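PDB 5OQR: condensin complex subunit 3, which serves as a regulatory subunit of condensin, the complex required to convert interphase chromatin into condensed, mitotic-like chromosomes. Local coordinates for residues Leu167-Leu181 with Ile193-Cys207. Sequence-based numbering, arbitrary orientation.
Sequences LQNDPSSEVRRSVLL and ILERARDVDAANRKC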
loop_
_atom_site.group_PDB
_atom_site.type_symbol
_atom_site.label_atom_id
_atom_site.label_comp_id
_atom_site.label_asym_id
_atom_site.label_seq_id
_atom_site.Cartn_x
_atom_site.Cartn_y
_atom_site.Cartn_z
ATOM N N LEU A 167 -16.511 -12.907 1.652
ATOM C CA LEU A 167 -15.093 -12.729 1.366
ATOM C C LEU A 167 -14.766 -11.258 1.161
ATOM O O LEU A 167 -13.694 -10.786 1.551
ATOM C CB LEU A 167 -14.712 -13.532 0.119
ATOM C CG LEU A 167 -13.304 -13.327 -0.439
ATOM C CD1 LEU A 167 -12.278 -13.890 0.520
ATOM C CD2 LEU A 167 -13.176 -13.966 -1.809
ATOM N N GLN A 168 -15.696 -10.531 0.551
ATOM C CA GLN A 168 -15.464 -9.159 0.127
ATOM C C GLN A 168 -15.859 -8.132 1.178
ATOM O O GLN A 168 -15.242 -7.062 1.245
ATOM C CB GLN A 168 -16.236 -8.908 -1.169
ATOM C CG GLN A 168 -16.078 -7.527 -1.772
ATOM C CD GLN A 168 -16.846 -7.358 -3.079
ATOM O OE1 GLN A 168 -17.029 -6.237 -3.547
ATOM N NE2 GLN A 168 -17.297 -8.461 -3.673
ATOM N N ASN A 169 -16.863 -8.430 2.007
ATOM C CA ASN A 169 -17.402 -7.452 2.942
ATOM C C ASN A 169 -17.451 -7.916 4.390
ATOM O O ASN A 169 -17.760 -7.096 5.261
ATOM C CB ASN A 169 -18.820 -7.039 2.520
ATOM C CG ASN A 169 -18.843 -6.308 1.194
ATOM O OD1 ASN A 169 -19.028 -6.914 0.140
ATOM N ND2 ASN A 169 -18.647 -4.995 1.240
ATOM N N ASP A 170 -17.163 -9.179 4.681
ATOM C CA ASP A 170 -17.255 -9.652 6.054
ATOM C C ASP A 170 -16.279 -8.874 6.935
ATOM O O ASP A 170 -15.102 -8.738 6.574
ATOM C CB ASP A 170 -16.950 -11.146 6.136
ATOM C CG ASP A 170 -17.171 -11.706 7.526
ATOM O OD1 ASP A 170 -16.375 -11.385 8.435
ATOM O OD2 ASP A 170 -18.140 -12.470 7.712
ATOM N N PRO A 171 -16.714 -8.357 8.089
ATOM C CA PRO A 171 -15.796 -7.578 8.938
ATOM C C PRO A 171 -14.782 -8.418 9.695
ATOM O O PRO A 171 -13.847 -7.847 10.269
ATOM C CB PRO A 171 -16.743 -6.858 9.906
ATOM C CG PRO A 171 -17.929 -7.747 9.990
ATOM C CD PRO A 171 -18.084 -8.368 8.630
ATOM N N SER A 172 -14.933 -9.738 9.725
ATOM C CA SER A 172 -14.023 -10.612 10.454
ATOM C C SER A 172 -12.994 -11.198 9.497
ATOM O O SER A 172 -13.351 -11.721 8.436
ATOM C CB SER A 172 -14.791 -11.732 11.155
ATOM O OG SER A 172 -13.903 -12.651 11.764
ATOM N N SER A 173 -11.719 -11.112 9.877
ATOM C CA SER A 173 -10.654 -11.618 9.019
ATOM C C SER A 173 -10.674 -13.140 8.949
ATOM O O SER A 173 -10.511 -13.718 7.868
ATOM C CB SER A 173 -9.298 -11.122 9.521
ATOM O OG SER A 173 -9.100 -11.463 10.880
ATOM N N GLU A 174 -10.873 -13.806 10.089
ATOM C CA GLU A 174 -10.898 -15.265 10.094
ATOM C C GLU A 174 -11.995 -15.798 9.183
ATOM O O GLU A 174 -11.819 -16.831 8.527
ATOM C CB GLU A 174 -11.092 -15.783 11.517
ATOM C CG GLU A 174 -9.921 -15.508 12.441
ATOM C CD GLU A 174 -10.123 -16.094 13.823
ATOM O OE1 GLU A 174 -11.235 -16.587 14.105
ATOM O OE2 GLU A 174 -9.169 -16.064 14.628
ATOM N N VAL A 175 -13.136 -15.112 9.132
ATOM C CA VAL A 175 -14.217 -15.545 8.254
ATOM C C VAL A 175 -13.792 -15.410 6.799
ATOM O O VAL A 175 -13.883 -16.363 6.018
ATOM C CB VAL A 175 -15.503 -14.749 8.542
ATOM C CG1 VAL A 175 -16.659 -15.289 7.709
ATOM C CG2 VAL A 175 -15.850 -14.808 10.023
ATOM N N ARG A 176 -13.315 -14.223 6.415
ATOM C CA ARG A 176 -12.838 -14.016 5.052
ATOM C C ARG A 176 -11.838 -15.092 4.652
ATOM O O ARG A 176 -11.912 -15.649 3.552
ATOM C CB ARG A 176 -12.210 -12.628 4.923
ATOM C CG ARG A 176 -13.202 -11.487 5.021
ATOM C CD ARG A 176 -12.604 -10.182 4.519
ATOM N NE ARG A 176 -11.432 -9.768 5.286
ATOM C CZ ARG A 176 -11.484 -9.210 6.491
ATOM N NH1 ARG A 176 -10.365 -8.863 7.112
ATOM N NH2 ARG A 176 -12.651 -9.012 7.086
ATOM N N ARG A 177 -10.891 -15.402 5.541
ATOM C CA ARG A 177 -9.885 -16.409 5.221
ATOM C C ARG A 177 -10.525 -17.766 4.967
ATOM O O ARG A 177 -10.113 -18.494 4.056
ATOM C CB ARG A 177 -8.856 -16.504 6.346
ATOM C CG ARG A 177 -7.819 -17.590 6.114
ATOM C CD ARG A 177 -6.528 -17.342 6.876
ATOM N NE ARG A 177 -6.636 -17.671 8.297
ATOM C CZ ARG A 177 -6.760 -16.791 9.285
ATOM N NH1 ARG A 177 -6.794 -15.486 9.041
ATOM N NH2 ARG A 177 -6.845 -17.218 10.539
ATOM N N SER A 178 -11.532 -18.128 5.763
ATOM C CA SER A 178 -12.215 -19.398 5.548
ATOM C C SER A 178 -12.883 -19.431 4.181
ATOM O O SER A 178 -12.802 -20.435 3.465
ATOM C CB SER A 178 -13.241 -19.634 6.654
ATOM O OG SER A 178 -13.811 -20.926 6.550
ATOM N N VAL A 179 -13.552 -18.340 3.802
ATOM C CA VAL A 179 -14.130 -18.254 2.464
ATOM C C VAL A 179 -13.023 -18.286 1.422
ATOM O O VAL A 179 -13.148 -18.926 0.370
ATOM C CB VAL A 179 -14.988 -16.981 2.324
ATOM C CG1 VAL A 179 -15.785 -17.029 1.037
ATOM C CG2 VAL A 179 -15.926 -16.804 3.513
ATOM N N LEU A 180 -11.919 -17.595 1.704
ATOM C CA LEU A 180 -10.807 -17.527 0.767
ATOM C C LEU A 180 -10.181 -18.895 0.534
ATOM O O LEU A 180 -9.607 -19.139 -0.534
ATOM C CB LEU A 180 -9.765 -16.541 1.298
ATOM C CG LEU A 180 -8.472 -16.324 0.512
ATOM C CD1 LEU A 180 -8.745 -16.069 -0.960
ATOM C CD2 LEU A 180 -7.712 -15.162 1.130
ATOM N N LEU A 181 -10.289 -19.798 1.505
ATOM C CA LEU A 181 -9.611 -21.086 1.441
ATOM C C LEU A 181 -10.472 -22.206 0.872
ATOM O O LEU A 181 -9.940 -23.287 0.596
ATOM C CB LEU A 181 -9.126 -21.489 2.836
ATOM C CG LEU A 181 -7.710 -21.051 3.209
ATOM C CD1 LEU A 181 -7.478 -21.224 4.698
ATOM C CD2 LEU A 181 -6.684 -21.845 2.417
ATOM N N ILE A 193 -10.492 -13.011 -5.201
ATOM C CA ILE A 193 -9.432 -13.561 -4.365
ATOM C C ILE A 193 -8.165 -12.731 -4.513
ATOM O O ILE A 193 -7.406 -12.563 -3.551
ATOM C CB ILE A 193 -9.181 -15.047 -4.693
ATOM C CG1 ILE A 193 -8.471 -15.210 -6.042
ATOM C CG2 ILE A 193 -10.499 -15.822 -4.680
ATOM C CD1 ILE A 193 -8.097 -16.638 -6.375
ATOM N N LEU A 194 -7.921 -12.188 -5.708
ATOM C CA LEU A 194 -6.757 -11.334 -5.909
ATOM C C LEU A 194 -6.883 -10.036 -5.125
ATOM O O LEU A 194 -5.886 -9.514 -4.615
ATOM C CB LEU A 194 -6.573 -11.051 -7.399
ATOM C CG LEU A 194 -5.669 -12.008 -8.184
ATOM C CD1 LEU A 194 -5.735 -13.442 -7.664
ATOM C CD2 LEU A 194 -6.029 -11.956 -9.665
ATOM N N GLU A 195 -8.099 -9.501 -5.013
ATOM C CA GLU A 195 -8.302 -8.330 -4.171
ATOM C C GLU A 195 -7.839 -8.591 -2.745
ATOM O O GLU A 195 -7.356 -7.673 -2.072
ATOM C CB GLU A 195 -9.774 -7.921 -4.186
ATOM C CG GLU A 195 -10.063 -6.634 -3.432
ATOM C CD GLU A 195 -11.534 -6.273 -3.434
ATOM O OE1 GLU A 195 -12.369 -7.177 -3.216
ATOM O OE2 GLU A 195 -11.857 -5.087 -3.658
ATOM N N ARG A 196 -7.965 -9.832 -2.270
ATOM C CA ARG A 196 -7.534 -10.153 -0.916
ATOM C C ARG A 196 -6.029 -10.018 -0.752
ATOM O O ARG A 196 -5.549 -9.896 0.379
ATOM C CB ARG A 196 -7.963 -11.570 -0.536
ATOM C CG ARG A 196 -9.416 -11.916 -0.832
ATOM C CD ARG A 196 -10.377 -10.745 -0.661
ATOM N NE ARG A 196 -10.196 -10.029 0.596
ATOM C CZ ARG A 196 -10.778 -8.868 0.880
ATOM N NH1 ARG A 196 -11.579 -8.290 -0.004
ATOM N NH2 ARG A 196 -10.559 -8.283 2.048
ATOM N N ALA A 197 -5.273 -10.039 -1.851
ATOM C CA ALA A 197 -3.848 -9.757 -1.774
ATOM C C ALA A 197 -3.565 -8.397 -1.153
ATOM O O ALA A 197 -2.413 -8.123 -0.804
ATOM C CB ALA A 197 -3.220 -9.837 -3.165
ATOM N N ARG A 198 -4.581 -7.542 -1.015
ATOM C CA ARG A 198 -4.465 -6.291 -0.276
ATOM C C ARG A 198 -5.367 -6.277 0.954
ATOM O O ARG A 198 -5.722 -5.202 1.446
ATOM C CB ARG A 198 -4.785 -5.101 -1.183
ATOM C CG ARG A 198 -3.794 -4.899 -2.320
ATOM C CD ARG A 198 -2.403 -4.552 -1.805
ATOM N NE ARG A 198 -2.365 -3.248 -1.149
ATOM C CZ ARG A 198 -1.310 -2.772 -0.495
ATOM N NH1 ARG A 198 -1.365 -1.573 0.066
ATOM N NH2 ARG A 198 -0.201 -3.493 -0.396
ATOM N N ASP A 199 -5.743 -7.449 1.454
ATOM C CA ASP A 199 -6.524 -7.525 2.679
ATOM C C ASP A 199 -5.781 -6.835 3.817
ATOM O O ASP A 199 -4.551 -6.739 3.818
ATOM C CB ASP A 199 -6.802 -8.983 3.040
ATOM C CG ASP A 199 -7.853 -9.127 4.122
ATOM O OD1 ASP A 199 -9.029 -9.367 3.780
ATOM O OD2 ASP A 199 -7.503 -9.001 5.314
ATOM N N VAL A 200 -6.543 -6.349 4.800
ATOM C CA VAL A 200 -5.928 -5.626 5.909
ATOM C C VAL A 200 -5.132 -6.581 6.784
ATOM O O VAL A 200 -4.159 -6.179 7.432
ATOM C CB VAL A 200 -6.982 -4.877 6.747
ATOM C CG1 VAL A 200 -6.308 -3.859 7.649
ATOM C CG2 VAL A 200 -8.008 -4.206 5.867
ATOM N N ASP A 201 -5.530 -7.849 6.825
ATOM C CA ASP A 201 -4.872 -8.843 7.659
ATOM C C ASP A 201 -3.756 -9.516 6.871
ATOM O O ASP A 201 -3.971 -9.978 5.745
ATOM C CB ASP A 201 -5.879 -9.881 8.151
ATOM C CG ASP A 201 -5.240 -10.952 9.008
ATOM O OD1 ASP A 201 -4.814 -11.979 8.444
ATOM O OD2 ASP A 201 -5.158 -10.767 10.240
ATOM N N ALA A 202 -2.564 -9.568 7.469
ATOM C CA ALA A 202 -1.414 -10.144 6.780
ATOM C C ALA A 202 -1.642 -11.614 6.451
ATOM O O ALA A 202 -1.280 -12.075 5.363
ATOM C CB ALA A 202 -0.159 -9.978 7.634
ATOM N N ALA A 203 -2.239 -12.366 7.378
ATOM C CA ALA A 203 -2.447 -13.791 7.140
ATOM C C ALA A 203 -3.337 -14.021 5.927
ATOM O O ALA A 203 -3.108 -14.953 5.148
ATOM C CB ALA A 203 -3.046 -14.455 8.381
ATOM N N ASN A 204 -4.356 -13.180 5.744
ATOM C CA ASN A 204 -5.216 -13.317 4.574
ATOM C C ASN A 204 -4.446 -13.034 3.293
ATOM O O ASN A 204 -4.598 -13.752 2.298
ATOM C CB ASN A 204 -6.419 -12.384 4.691
ATOM C CG ASN A 204 -7.275 -12.689 5.900
ATOM O OD1 ASN A 204 -6.762 -13.001 6.975
ATOM N ND2 ASN A 204 -8.588 -12.614 5.730
ATOM N N ARG A 205 -3.618 -11.989 3.295
ATOM C CA ARG A 205 -2.769 -11.711 2.142
ATOM C C ARG A 205 -1.860 -12.894 1.843
ATOM O O ARG A 205 -1.780 -13.360 0.702
ATOM C CB ARG A 205 -1.939 -10.454 2.395
ATOM C CG ARG A 205 -2.710 -9.161 2.242
ATOM C CD ARG A 205 -1.810 -7.953 2.420
ATOM N NE ARG A 205 -2.008 -7.315 3.723
ATOM C CZ ARG A 205 -1.054 -7.058 4.614
ATOM N NH1 ARG A 205 -1.372 -6.469 5.760
ATOM N NH2 ARG A 205 0.212 -7.362 4.373
ATOM N N LYS A 206 -1.171 -13.397 2.865
ATOM C CA LYS A 206 -0.266 -14.521 2.674
ATOM C C LYS A 206 -0.992 -15.748 2.143
ATOM O O LYS A 206 -0.412 -16.532 1.384
ATOM C CB LYS A 206 0.430 -14.845 3.993
ATOM C CG LYS A 206 1.230 -16.119 3.972
ATOM C CD LYS A 206 2.118 -16.196 5.184
ATOM C CE LYS A 206 2.390 -17.625 5.577
ATOM N NZ LYS A 206 3.096 -18.395 4.521
ATOM N N CYS A 207 -2.254 -15.939 2.530
ATOM C CA CYS A 207 -2.996 -17.105 2.067
ATOM C C CYS A 207 -3.176 -17.092 0.556
ATOM O O CYS A 207 -3.204 -18.156 -0.072
ATOM C CB CYS A 207 -4.358 -17.175 2.758
ATOM S SG CYS A 207 -4.389 -18.278 4.181
#
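R176 and D199 form the salt bridge joining two helical segments of a HEAT-repeat protein; 167-181 lies in HEAT 4. Helices 173-181 and 202-207 run side by side and almost parallel, their axes 9° apart in direction and 9.7 Å at closest approach.

Among the charged contacts, R176 NE donates to the syn lone pair of D199 OD1 at 2.9 Å, and the guanidinium and carboxylate planes are nearly coplanar. A weak second bond runs from R176 NH1 to D199 OD2. From its own segment R196 NH2 reaches D199 OD1 at 2.6 Å from the anti side, tilted out of the carboxylate plane, which makes this oxygen a double acceptor and probably offsets part of the charge of the two arginines. D199 OD2 also closes an Asx turn by accepting from D201 N. Replacing D199 by alanine is likely to leave two like charges, R176 NE and R196 NH2, close together without the carboxylate they share, and to remove the acceptor of the Asx turn. R196 further lays one guanidinium face over L167 O, and E195 beside it pairs with a basic side chain of the other protein's chain.

The amide contacts centre on N204: ND2 donates to S173 O at 3.1 Å, nearly straight (165°), while OD1 accepts from R177 NH1 in the guanidinium plane. S173 O also accepts the backbone helix bond from R177 N.

Apolar packing completes the interface. With CG anti to the backbone N (chi1 178°), L180 sends CD1 to I193 CB and places CD2 against R196 CB, and R177 CD lies 3.6 Å from C207 SG.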